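Local coordinates for glycerol-3-phosphate dehydrogenase [NAD(P)+] (Coxiella burnetii, PDB 3K96), which probably catalyses the NAD(P)H-dependent reduction of dihydroxyacetone phosphate to sn-glycerol 3-phosphate, the precursor for phospholipid synthesis, at residues P31-G36 with A95-V100; K54-S59 with K88-L93; G213-I218 with T245-L250. All coordinates share one frame; numbering follows the deposited sequence.

Interaction 1. Residues P31-G36 with A95-V100; sequences PIAILG and ASLEGV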
ATOM      1  N   PRO A  31     -31.438 -20.368  -7.575  1.00 43.96           N
ATOM      2  CA  PRO A  31     -30.078 -20.294  -8.063  1.00 41.24           C
ATOM      3  C   PRO A  31     -29.655 -18.856  -8.287  1.00 37.53           C
ATOM      4  O   PRO A  31     -30.494 -18.000  -8.501  1.00 37.25           O
ATOM      5  CB  PRO A  31     -30.136 -21.032  -9.410  1.00 41.22           C
ATOM      6  CG  PRO A  31     -31.429 -21.758  -9.432  1.00 43.52           C
ATOM      7  CD  PRO A  31     -32.349 -20.970  -8.566  1.00 44.26           C
ATOM      8  N   ILE A  32     -28.362 -18.590  -8.195  1.00 35.28           N
ATOM      9  CA  ILE A  32     -27.846 -17.264  -8.497  1.00 32.18           C
ATOM     10  C   ILE A  32     -27.111 -17.409  -9.822  1.00 31.59           C
ATOM     11  O   ILE A  32     -26.512 -18.452 -10.091  1.00 32.45           O
ATOM     12  CB  ILE A  32     -26.959 -16.712  -7.366  1.00 32.41           C
ATOM     13  CG1 ILE A  32     -26.472 -15.284  -7.708  1.00 32.56           C
ATOM     14  CG2 ILE A  32     -25.810 -17.657  -7.074  1.00 29.06           C
ATOM     15  CD1 ILE A  32     -25.860 -14.575  -6.528  1.00 31.94           C
ATOM     16  N   ALA A  33     -27.211 -16.405 -10.683  1.00 29.97           N
ATOM     17  CA  ALA A  33     -26.526 -16.445 -11.964  1.00 29.24           C
ATOM     18  C   ALA A  33     -25.301 -15.533 -11.924  1.00 29.01           C
ATOM     19  O   ALA A  33     -25.376 -14.391 -11.440  1.00 28.10           O
ATOM     20  CB  ALA A  33     -27.474 -16.018 -13.120  1.00 28.15           C
ATOM     21  N   ILE A  34     -24.177 -16.056 -12.413  1.00 28.86           N
ATOM     22  CA  ILE A  34     -22.946 -15.272 -12.545  1.00 28.77           C
ATOM     23  C   ILE A  34     -22.626 -15.143 -14.029  1.00 28.66           C
ATOM     24  O   ILE A  34     -22.361 -16.138 -14.702  1.00 28.19           O
ATOM     25  CB  ILE A  34     -21.765 -15.919 -11.800  1.00 29.05           C
ATOM     26  CG1 ILE A  34     -22.017 -15.850 -10.286  1.00 29.73           C
ATOM     27  CG2 ILE A  34     -20.471 -15.231 -12.195  1.00 27.01           C
ATOM     28  CD1 ILE A  34     -21.005 -16.563  -9.427  1.00 31.46           C
ATOM     29  N   LEU A  35     -22.666 -13.909 -14.524  1.00 27.92           N
ATOM     30  CA  LEU A  35     -22.423 -13.600 -15.918  1.00 28.14           C
ATOM     31  C   LEU A  35     -20.969 -13.147 -16.062  1.00 28.87           C
ATOM     32  O   LEU A  35     -20.597 -12.079 -15.576  1.00 27.89           O
ATOM     33  CB  LEU A  35     -23.389 -12.487 -16.386  1.00 28.09           C
ATOM     34  CG  LEU A  35     -24.892 -12.700 -16.096  1.00 29.85           C
ATOM     35  CD1 LEU A  35     -25.749 -11.572 -16.711  1.00 25.11           C
ATOM     36  CD2 LEU A  35     -25.391 -14.076 -16.560  1.00 25.04           C
ATOM     37  N   GLY A  36     -20.163 -13.974 -16.719  1.00 29.81           N
ATOM     38  CA  GLY A  36     -18.716 -13.725 -16.891  1.00 30.66           C
ATOM     39  C   GLY A  36     -17.939 -14.883 -16.282  1.00 30.40           C
ATOM     40  O   GLY A  36     -17.855 -15.029 -15.047  1.00 30.19           O
ATOM     41  N   ALA A  95     -31.578 -18.665 -20.955  1.00 38.48           N
ATOM     42  CA  ALA A  95     -31.703 -19.897 -20.176  1.00 37.28           C
ATOM     43  C   ALA A  95     -31.056 -19.753 -18.809  1.00 37.54           C
ATOM     44  O   ALA A  95     -31.555 -20.264 -17.819  1.00 37.22           O
ATOM     45  CB  ALA A  95     -31.066 -21.041 -20.921  1.00 36.99           C
ATOM     46  N   SER A  96     -29.936 -19.048 -18.742  1.00 38.17           N
ATOM     47  CA  SER A  96     -29.243 -18.908 -17.462  1.00 37.99           C
ATOM     48  C   SER A  96     -30.061 -18.064 -16.476  1.00 37.23           C
ATOM     49  O   SER A  96     -30.001 -18.285 -15.260  1.00 36.94           O
ATOM     50  CB  SER A  96     -27.834 -18.327 -17.664  1.00 38.38           C
ATOM     51  OG  SER A  96     -27.882 -16.975 -18.080  1.00 40.55           O
ATOM     52  N   LEU A  97     -30.838 -17.115 -17.003  1.00 36.93           N
ATOM     53  CA  LEU A  97     -31.642 -16.237 -16.163  1.00 37.21           C
ATOM     54  C   LEU A  97     -33.084 -16.724 -15.941  1.00 37.44           C
ATOM     55  O   LEU A  97     -33.817 -16.136 -15.167  1.00 37.46           O
ATOM     56  CB  LEU A  97     -31.648 -14.821 -16.736  1.00 36.67           C
ATOM     57  CG  LEU A  97     -30.260 -14.156 -16.822  1.00 36.68           C
ATOM     58  CD1 LEU A  97     -30.425 -12.754 -17.312  1.00 33.82           C
ATOM     59  CD2 LEU A  97     -29.537 -14.169 -15.480  1.00 28.48           C
ATOM     60  N   GLU A  98     -33.495 -17.794 -16.607  1.00 39.64           N
ATOM     61  CA  GLU A  98     -34.864 -18.310 -16.408  1.00 40.15           C
ATOM     62  C   GLU A  98     -34.942 -18.956 -15.012  1.00 38.91           C
ATOM     63  O   GLU A  98     -34.200 -19.874 -14.707  1.00 38.97           O
ATOM     64  CB  GLU A  98     -35.221 -19.300 -17.519  1.00 41.25           C
ATOM     65  CG  GLU A  98     -36.701 -19.712 -17.579  1.00 46.62           C
ATOM     66  CD  GLU A  98     -37.632 -18.568 -17.972  1.00 53.98           C
ATOM     67  OE1 GLU A  98     -37.205 -17.676 -18.750  1.00 60.34           O
ATOM     68  OE2 GLU A  98     -38.801 -18.577 -17.515  1.00 60.21           O
ATOM     69  N   GLY A  99     -35.832 -18.453 -14.157  1.00 38.79           N
ATOM     70  CA  GLY A  99     -35.973 -18.966 -12.788  1.00 38.05           C
ATOM     71  C   GLY A  99     -34.964 -18.342 -11.818  1.00 37.93           C
ATOM     72  O   GLY A  99     -34.829 -18.771 -10.673  1.00 38.73           O
ATOM     73  N   VAL A 100     -34.262 -17.321 -12.278  1.00 37.15           N
ATOM     74  CA  VAL A 100     -33.249 -16.642 -11.464  1.00 36.78           C
ATOM     75  C   VAL A 100     -33.587 -15.167 -11.392  1.00 35.29           C
ATOM     76  O   VAL A 100     -33.943 -14.573 -12.407  1.00 35.14           O
ATOM     77  CB  VAL A 100     -31.853 -16.779 -12.119  1.00 36.68           C
ATOM     78  CG1 VAL A 100     -30.836 -15.848 -11.447  1.00 36.92           C
ATOM     79  CG2 VAL A 100     -31.408 -18.237 -12.095  1.00 37.43           C
TER
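The first strand of the Rossmann-type nucleotide-binding fold, 32-35, is covered here by the end of helix 93-97 and the turn after it, with Ala33 meeting Leu97 and Val100. The Ala33 methyl is the middle of the contact: its CB lies 3.6 Å from Leu97 CD2 and 3.8 Å from Val100 CG1. Val100 sets both methyls against the Pro31 carbonyl O, CG1 and CG2 each 3.7 Å from it. A chi1 of 169° turns CG1 toward the strand, within 3.7 Å of Ala33 N, and leaves CG2 beside Pro31 CB at 4.1 Å. A type II turn, closed by Val100 N on Leu97 O at 3.2 Å, brings the valine round to the strand, and Gly99 takes its third position, where phi is positive. Further along, Leu35 CD2 rests 4.1 Å from Ser96 OG, a hydroxyl that bonds to Leu93 O within its own helix. Packing alone joins the two segments. Past Leu35 the chain enters Gly36, the first glycine of a GxGxxG sequence, consistent with dinucleotide binding. Strand 32-35 is flanked by strands 55-58 and 102-105; Ile32 and Ile34 point away from helix 93-97 and pack on helix 39-49, and Leu35 also touches helix 109-119.

Interaction 2. Residues K54-S59 with K88-L93; sequences KVRLWS and KAYCDL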
ATOM      1  N   LYS A  54     -26.857 -23.271  -5.319  1.00 36.14           N
ATOM      2  CA  LYS A  54     -26.929 -23.550  -6.740  1.00 36.76           C
ATOM      3  C   LYS A  54     -26.423 -22.337  -7.486  1.00 35.36           C
ATOM      4  O   LYS A  54     -26.881 -21.221  -7.233  1.00 35.88           O
ATOM      5  CB  LYS A  54     -28.370 -23.817  -7.176  1.00 37.64           C
ATOM      6  CG  LYS A  54     -29.026 -24.977  -6.441  1.00 42.39           C
ATOM      7  CD  LYS A  54     -30.510 -25.100  -6.813  1.00 48.11           C
ATOM      8  CE  LYS A  54     -31.251 -26.071  -5.880  1.00 50.99           C
ATOM      9  NZ  LYS A  54     -31.321 -25.544  -4.469  1.00 52.71           N
ATOM     10  N   VAL A  55     -25.507 -22.554  -8.420  1.00 33.34           N
ATOM     11  CA  VAL A  55     -24.951 -21.478  -9.180  1.00 32.52           C
ATOM     12  C   VAL A  55     -24.926 -21.771 -10.656  1.00 32.21           C
ATOM     13  O   VAL A  55     -24.564 -22.875 -11.072  1.00 33.99           O
ATOM     14  CB  VAL A  55     -23.479 -21.191  -8.750  1.00 32.58           C
ATOM     15  CG1 VAL A  55     -22.926 -20.029  -9.559  1.00 29.23           C
ATOM     16  CG2 VAL A  55     -23.400 -20.910  -7.259  1.00 31.23           C
ATOM     17  N   ARG A  56     -25.284 -20.769 -11.452  1.00 31.62           N
ATOM     18  CA  ARG A  56     -25.245 -20.870 -12.899  1.00 31.64           C
ATOM     19  C   ARG A  56     -24.210 -19.863 -13.410  1.00 32.12           C
ATOM     20  O   ARG A  56     -24.337 -18.654 -13.190  1.00 31.29           O
ATOM     21  CB  ARG A  56     -26.601 -20.563 -13.518  1.00 31.65           C
ATOM     22  CG  ARG A  56     -27.695 -21.514 -13.109  1.00 32.50           C
ATOM     23  CD  ARG A  56     -29.003 -21.091 -13.743  1.00 36.15           C
ATOM     24  NE  ARG A  56     -30.124 -21.904 -13.291  1.00 37.17           N
ATOM     25  CZ  ARG A  56     -31.376 -21.763 -13.712  1.00 37.74           C
ATOM     26  NH1 ARG A  56     -31.691 -20.823 -14.599  1.00 36.65           N
ATOM     27  NH2 ARG A  56     -32.319 -22.572 -13.239  1.00 39.92           N
ATOM     28  N   LEU A  57     -23.215 -20.376 -14.115  1.00 31.84           N
ATOM     29  CA  LEU A  57     -22.146 -19.569 -14.649  1.00 32.80           C
ATOM     30  C   LEU A  57     -22.265 -19.465 -16.154  1.00 33.36           C
ATOM     31  O   LEU A  57     -22.217 -20.471 -16.846  1.00 36.17           O
ATOM     32  CB  LEU A  57     -20.807 -20.222 -14.285  1.00 31.78           C
ATOM     33  CG  LEU A  57     -19.538 -19.485 -14.699  1.00 33.32           C
ATOM     34  CD1 LEU A  57     -19.479 -18.125 -14.013  1.00 30.80           C
ATOM     35  CD2 LEU A  57     -18.313 -20.340 -14.355  1.00 32.63           C
ATOM     36  N   TRP A  58     -22.385 -18.252 -16.661  1.00 34.42           N
ATOM     37  CA  TRP A  58     -22.524 -18.000 -18.095  1.00 35.36           C
ATOM     38  C   TRP A  58     -21.295 -17.317 -18.674  1.00 37.47           C
ATOM     39  O   TRP A  58     -20.670 -16.461 -18.038  1.00 36.11           O
ATOM     40  CB  TRP A  58     -23.733 -17.105 -18.335  1.00 35.36           C
ATOM     41  CG  TRP A  58     -23.953 -16.640 -19.764  1.00 34.29           C
ATOM     42  CD1 TRP A  58     -24.592 -17.330 -20.765  1.00 39.06           C
ATOM     43  CD2 TRP A  58     -23.605 -15.364 -20.322  1.00 35.23           C
ATOM     44  NE1 TRP A  58     -24.630 -16.575 -21.914  1.00 37.72           N
ATOM     45  CE2 TRP A  58     -24.036 -15.363 -21.671  1.00 36.60           C
ATOM     46  CE3 TRP A  58     -22.958 -14.218 -19.816  1.00 36.24           C
ATOM     47  CZ2 TRP A  58     -23.843 -14.270 -22.519  1.00 36.23           C
ATOM     48  CZ3 TRP A  58     -22.775 -13.128 -20.654  1.00 38.33           C
ATOM     49  CH2 TRP A  58     -23.216 -13.164 -21.999  1.00 39.70           C
ATOM     50  N   SER A  59     -20.965 -17.712 -19.893  1.00 39.43           N
ATOM     51  CA  SER A  59     -19.876 -17.130 -20.626  1.00 41.90           C
ATOM     52  C   SER A  59     -20.367 -16.810 -22.015  1.00 44.44           C
ATOM     53  O   SER A  59     -21.108 -17.605 -22.607  1.00 44.33           O
ATOM     54  CB  SER A  59     -18.721 -18.124 -20.738  1.00 42.05           C
ATOM     55  OG  SER A  59     -17.680 -17.585 -21.536  1.00 41.85           O
ATOM     56  N   LYS A  88     -22.996 -25.054 -12.454  1.00 38.34           N
ATOM     57  CA  LYS A  88     -23.233 -25.432 -13.849  1.00 38.93           C
ATOM     58  C   LYS A  88     -23.019 -24.274 -14.799  1.00 37.80           C
ATOM     59  O   LYS A  88     -23.477 -23.166 -14.547  1.00 37.85           O
ATOM     60  CB  LYS A  88     -24.686 -25.923 -14.025  1.00 39.46           C
ATOM     61  CG  LYS A  88     -25.074 -27.134 -13.170  1.00 44.54           C
ATOM     62  CD  LYS A  88     -24.225 -28.346 -13.516  1.00 48.15           C
ATOM     63  CE  LYS A  88     -24.644 -29.569 -12.721  1.00 52.39           C
ATOM     64  NZ  LYS A  88     -23.675 -30.690 -12.948  1.00 53.70           N
ATOM     65  N   ALA A  89     -22.339 -24.545 -15.908  1.00 38.24           N
ATOM     66  CA  ALA A  89     -22.100 -23.551 -16.944  1.00 38.97           C
ATOM     67  C   ALA A  89     -23.257 -23.557 -17.959  1.00 39.73           C
ATOM     68  O   ALA A  89     -23.787 -24.605 -18.294  1.00 40.62           O
ATOM     69  CB  ALA A  89     -20.762 -23.831 -17.662  1.00 38.70           C
ATOM     70  N   TYR A  90     -23.640 -22.374 -18.424  1.00 39.91           N
ATOM     71  CA  TYR A  90     -24.696 -22.194 -19.411  1.00 40.30           C
ATOM     72  C   TYR A  90     -24.123 -21.323 -20.506  1.00 41.13           C
ATOM     73  O   TYR A  90     -23.321 -20.427 -20.217  1.00 40.77           O
ATOM     74  CB  TYR A  90     -25.871 -21.435 -18.788  1.00 40.25           C
ATOM     75  CG  TYR A  90     -26.746 -22.246 -17.883  1.00 39.78           C
ATOM     76  CD1 TYR A  90     -26.261 -22.781 -16.708  1.00 37.71           C
ATOM     77  CD2 TYR A  90     -28.083 -22.457 -18.196  1.00 42.12           C
ATOM     78  CE1 TYR A  90     -27.062 -23.533 -15.888  1.00 38.07           C
ATOM     79  CE2 TYR A  90     -28.897 -23.193 -17.375  1.00 41.30           C
ATOM     80  CZ  TYR A  90     -28.382 -23.730 -16.227  1.00 40.42           C
ATOM     81  OH  TYR A  90     -29.200 -24.456 -15.414  1.00 44.41           O
ATOM     82  N   CYS A  91     -24.496 -21.564 -21.761  1.00 42.13           N
ATOM     83  CA  CYS A  91     -24.025 -20.670 -22.825  1.00 43.28           C
ATOM     84  C   CYS A  91     -25.150 -19.759 -23.290  1.00 42.24           C
ATOM     85  O   CYS A  91     -24.903 -18.804 -24.007  1.00 42.98           O
ATOM     86  CB  CYS A  91     -23.439 -21.412 -24.015  1.00 44.32           C
ATOM     87  SG  CYS A  91     -24.652 -22.219 -25.025  1.00 51.80           S
ATOM     88  N   ASP A  92     -26.380 -20.041 -22.873  1.00 41.99           N
ATOM     89  CA  ASP A  92     -27.521 -19.213 -23.267  1.00 42.46           C
ATOM     90  C   ASP A  92     -27.901 -18.247 -22.145  1.00 41.29           C
ATOM     91  O   ASP A  92     -28.248 -18.661 -21.040  1.00 41.34           O
ATOM     92  CB  ASP A  92     -28.732 -20.086 -23.636  1.00 43.24           C
ATOM     93  CG  ASP A  92     -29.951 -19.250 -24.078  1.00 46.59           C
ATOM     94  OD1 ASP A  92     -29.793 -18.347 -24.933  1.00 51.34           O
ATOM     95  OD2 ASP A  92     -31.065 -19.505 -23.576  1.00 50.24           O
ATOM     96  N   LEU A  93     -27.872 -16.958 -22.449  1.00 40.97           N
ATOM     97  CA  LEU A  93     -28.163 -15.948 -21.448  1.00 40.45           C
ATOM     98  C   LEU A  93     -29.566 -16.093 -20.927  1.00 39.90           C
ATOM     99  O   LEU A  93     -29.785 -16.138 -19.721  1.00 39.08           O
ATOM    100  CB  LEU A  93     -27.973 -14.548 -22.033  1.00 40.43           C
ATOM    101  CG  LEU A  93     -28.075 -13.424 -21.016  1.00 37.95           C
ATOM    102  CD1 LEU A  93     -26.986 -13.608 -19.954  1.00 38.43           C
ATOM    103  CD2 LEU A  93     -27.944 -12.086 -21.711  1.00 35.05           C
TER
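Leu93 CD1 sits over the centre of the Trp58 six-membered ring, 3.8 Å from its centroid and only 12° off the normal, a CH-pi contact on one face. At the indole edge NE1 gives Cys91 O a weak hydrogen bond of 3.1 Å, bent to 133°, and Asp92 N lies in the ring plane. The Tyr90 ring carries Arg56 over one face, with CD 4.1 Å from the centroid, and has Lys88 O at its edge. The Arg56 chain, extended from CG to NE, runs across the phenol; the guanidinium plane is 18° from the ring plane, and Tyr90 OH lies over a guanidinium face. Beneath these side chains the strands pair in parallel: Lys88 N bonds Val55 O (3.0 Å), Leu57 N bonds Lys88 O (2.8 Å) and Tyr90 N bonds Leu57 O (2.9 Å). Leu57 and Ala89 share the other side of the sheet, where Ala89 packs on helix 62-71.

Arg56 NH1 is taken up by Ser96 O and Glu98 O at the end of helix 93-97, carbonyls that would be expected to stabilise its charge. Asp92 caps the start of that helix through Ala95 N. Cys91 N and Asp92 N both bond the sulfonate of a HEPES molecule that is probably from the crystallisation liquor, which suggests that these two amides could receive an anionic group.

Interaction 3. Residues G213-I218 with T245-L250; sequences GSVKNI and TEMGRL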
ATOM      1  N   GLY A 213     -12.261   1.455  -7.819  1.00 30.09           N
ATOM      2  CA  GLY A 213     -12.003   0.321  -8.678  1.00 29.20           C
ATOM      3  C   GLY A 213     -11.738   0.717 -10.116  1.00 29.25           C
ATOM      4  O   GLY A 213     -11.072   0.001 -10.836  1.00 29.32           O
ATOM      5  N   SER A 214     -12.243   1.856 -10.554  1.00 29.37           N
ATOM      6  CA  SER A 214     -12.062   2.218 -11.955  1.00 30.56           C
ATOM      7  C   SER A 214     -10.701   2.892 -12.205  1.00 29.42           C
ATOM      8  O   SER A 214     -10.332   3.129 -13.346  1.00 29.07           O
ATOM      9  CB  SER A 214     -13.195   3.144 -12.415  1.00 30.96           C
ATOM     10  OG  SER A 214     -13.041   4.451 -11.859  1.00 36.88           O
ATOM     11  N   VAL A 215      -9.978   3.195 -11.137  1.00 29.07           N
ATOM     12  CA  VAL A 215      -8.672   3.844 -11.257  1.00 29.89           C
ATOM     13  C   VAL A 215      -7.475   2.945 -10.893  1.00 30.72           C
ATOM     14  O   VAL A 215      -6.385   3.160 -11.380  1.00 30.72           O
ATOM     15  CB  VAL A 215      -8.633   5.082 -10.375  1.00 29.54           C
ATOM     16  CG1 VAL A 215      -7.258   5.757 -10.433  1.00 30.58           C
ATOM     17  CG2 VAL A 215      -9.711   6.064 -10.819  1.00 31.45           C
ATOM     18  N   LYS A 216      -7.681   1.911 -10.078  1.00 30.90           N
ATOM     19  CA  LYS A 216      -6.550   1.122  -9.600  1.00 30.05           C
ATOM     20  C   LYS A 216      -5.679   0.474 -10.679  1.00 30.35           C
ATOM     21  O   LYS A 216      -4.470   0.398 -10.504  1.00 28.45           O
ATOM     22  CB  LYS A 216      -6.985   0.041  -8.634  1.00 31.39           C
ATOM     23  CG  LYS A 216      -7.886  -0.982  -9.266  1.00 31.66           C
ATOM     24  CD  LYS A 216      -7.465  -2.320  -8.850  1.00 35.01           C
ATOM     25  CE  LYS A 216      -8.209  -3.387  -9.606  1.00 35.78           C
ATOM     26  NZ  LYS A 216      -7.357  -4.619  -9.570  1.00 37.12           N
ATOM     27  N   ASN A 217      -6.276   0.003 -11.775  1.00 29.80           N
ATOM     28  CA  ASN A 217      -5.500  -0.638 -12.836  1.00 30.71           C
ATOM     29  C   ASN A 217      -4.669   0.335 -13.648  1.00 30.22           C
ATOM     30  O   ASN A 217      -3.676  -0.046 -14.234  1.00 29.91           O
ATOM     31  CB  ASN A 217      -6.385  -1.429 -13.770  1.00 31.86           C
ATOM     32  CG  ASN A 217      -6.904  -2.698 -13.142  1.00 34.97           C
ATOM     33  OD1 ASN A 217      -6.279  -3.281 -12.242  1.00 39.12           O
ATOM     34  ND2 ASN A 217      -8.032  -3.159 -13.637  1.00 38.74           N
ATOM     35  N   ILE A 218      -5.114   1.579 -13.701  1.00 29.41           N
ATOM     36  CA  ILE A 218      -4.381   2.640 -14.348  1.00 29.20           C
ATOM     37  C   ILE A 218      -3.104   2.863 -13.513  1.00 30.43           C
ATOM     38  O   ILE A 218      -1.991   2.995 -14.046  1.00 30.39           O
ATOM     39  CB  ILE A 218      -5.188   3.961 -14.333  1.00 29.14           C
ATOM     40  CG1 ILE A 218      -6.546   3.803 -15.070  1.00 28.54           C
ATOM     41  CG2 ILE A 218      -4.344   5.086 -14.932  1.00 25.49           C
ATOM     42  CD1 ILE A 218      -7.492   5.018 -14.896  1.00 25.03           C
ATOM     43  N   THR A 245      -4.026   9.818  -3.960  1.00 33.61           N
ATOM     44  CA  THR A 245      -4.474  11.223  -3.970  1.00 33.12           C
ATOM     45  C   THR A 245      -5.405  11.541  -5.151  1.00 33.42           C
ATOM     46  O   THR A 245      -6.446  12.192  -4.969  1.00 32.89           O
ATOM     47  CB  THR A 245      -3.265  12.199  -3.963  1.00 34.00           C
ATOM     48  OG1 THR A 245      -2.494  11.977  -2.772  1.00 34.64           O
ATOM     49  CG2 THR A 245      -3.726  13.657  -4.009  1.00 32.79           C
ATOM     50  N   GLU A 246      -5.065  11.108  -6.370  1.00 33.47           N
ATOM     51  CA  GLU A 246      -5.977  11.412  -7.496  1.00 32.62           C
ATOM     52  C   GLU A 246      -7.216  10.536  -7.471  1.00 32.28           C
ATOM     53  O   GLU A 246      -8.289  10.959  -7.927  1.00 32.32           O
ATOM     54  CB  GLU A 246      -5.283  11.421  -8.874  1.00 32.91           C
ATOM     55  CG  GLU A 246      -4.760  10.141  -9.399  1.00 32.91           C
ATOM     56  CD  GLU A 246      -3.866  10.369 -10.629  1.00 34.59           C
ATOM     57  OE1 GLU A 246      -4.223   9.904 -11.731  1.00 30.70           O
ATOM     58  OE2 GLU A 246      -2.815  11.044 -10.491  1.00 33.79           O
ATOM     59  N   MET A 247      -7.076   9.325  -6.941  1.00 31.79           N
ATOM     60  CA  MET A 247      -8.222   8.442  -6.786  1.00 32.83           C
ATOM     61  C   MET A 247      -9.196   9.183  -5.824  1.00 32.51           C
ATOM     62  O   MET A 247     -10.382   9.266  -6.082  1.00 30.30           O
ATOM     63  CB  MET A 247      -7.794   7.088  -6.207  1.00 32.36           C
ATOM     64  CG  MET A 247      -8.920   6.061  -6.036  1.00 31.83           C
ATOM     65  SD  MET A 247      -8.364   4.532  -5.219  1.00 33.32           S
ATOM     66  CE  MET A 247      -7.341   3.824  -6.501  1.00 26.65           C
ATOM     67  N   GLY A 248      -8.659   9.770  -4.759  1.00 33.60           N
ATOM     68  CA  GLY A 248      -9.481  10.486  -3.773  1.00 34.51           C
ATOM     69  C   GLY A 248     -10.192  11.697  -4.359  1.00 36.10           C
ATOM     70  O   GLY A 248     -11.354  11.982  -4.019  1.00 36.11           O
ATOM     71  N   ARG A 249      -9.504  12.402  -5.258  1.00 36.07           N
ATOM     72  CA  ARG A 249     -10.073  13.577  -5.912  1.00 36.17           C
ATOM     73  C   ARG A 249     -11.289  13.188  -6.769  1.00 35.39           C
ATOM     74  O   ARG A 249     -12.338  13.838  -6.733  1.00 34.54           O
ATOM     75  CB  ARG A 249      -9.010  14.276  -6.766  1.00 36.81           C
ATOM     76  CG  ARG A 249      -9.465  15.611  -7.299  1.00 40.53           C
ATOM     77  CD  ARG A 249      -8.322  16.429  -7.966  1.00 44.84           C
ATOM     78  NE  ARG A 249      -7.218  16.692  -7.045  1.00 43.78           N
ATOM     79  CZ  ARG A 249      -6.014  16.134  -7.104  1.00 44.99           C
ATOM     80  NH1 ARG A 249      -5.108  16.458  -6.192  1.00 47.42           N
ATOM     81  NH2 ARG A 249      -5.691  15.285  -8.075  1.00 45.74           N
ATOM     82  N   LEU A 250     -11.135  12.133  -7.545  1.00 33.60           N
ATOM     83  CA  LEU A 250     -12.203  11.640  -8.368  1.00 32.98           C
ATOM     84  C   LEU A 250     -13.395  11.199  -7.496  1.00 33.56           C
ATOM     85  O   LEU A 250     -14.549  11.558  -7.763  1.00 32.94           O
ATOM     86  CB  LEU A 250     -11.708  10.471  -9.197  1.00 33.19           C
ATOM     87  CG  LEU A 250     -12.737   9.865 -10.156  1.00 34.10           C
ATOM     88  CD1 LEU A 250     -13.169  10.907 -11.168  1.00 32.08           C
ATOM     89  CD2 LEU A 250     -12.177   8.619 -10.851  1.00 30.18           C
TER
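Lys216 NZ is gripped by Thr273 OG1 in a hydrogen bond and by Asn217 OD1 in a weak one of 3.2 Å, with a long, weak ion pair to Asp269 besides; the other end of the same residue is packed by Met247, whose CE lies 4.1 Å from Lys216 N and 4.4 Å from Lys216 CB. The lysine's first side-chain bond points away from helix 233-253. Met247 does the reaching across: CG is anti to the backbone N and the chain stays extended to SD, then bends at chi3 (-70°) to lay the methyl along the neighbouring helix, where it also stands 4.3 Å from Val215 CB. The tightest touch is between Val215 CG2 and Leu250 CD2 at 3.6 Å, the two side chains sliding past each other in opposite directions. Leu250 CD2 also approaches Ser214 OG at 4.4 Å, a hydroxyl that bonds to Leu211 O.

The helices run roughly antiparallel, 154° between their directions, with short-segment axes 10.0 Å apart. Helix 206-228 is kinked here: the amides of Asn217 and Ile218 lack a bond to the turn before, and Ile218 N makes a weak one to Val215 O instead. The irregularity begins just after Lys216. Around the pair, Met247 also touches Cys212 and Leu219.

Lys216 is the predicted proton acceptor and, with Lys134 and Asp269 close by, part of the predicted glycerol 3-phosphate site. The apolar helix pairing behind it belongs to the all-helical C-terminal domain of the NAD-dependent glycerol-3-phosphate dehydrogenase family.

In the fold
From the N terminus, strand 32-35 opens interaction 1, which closes only when the chain returns at 95-100. Within that span strand 55-58 passes out through helix 62-71 and comes back as strand 87-90, so interaction 2 closes a smaller beta-alpha-beta loop wholly inside the larger one. The two touch: strands 32-35 and 55-58 are sheet neighbours, and Arg56 reaches the end of helix 93-97. Interaction 2 pairs edge strand 87-90 with 55-58, and interaction 1 packs helix 93-97 and its turn against the inner strand 32-35. Interaction 3 comes later in series and closes the hairpin of two successive C-terminal helices, 206-228 and 233-253. Its centre lies about 32 Å from each of theirs.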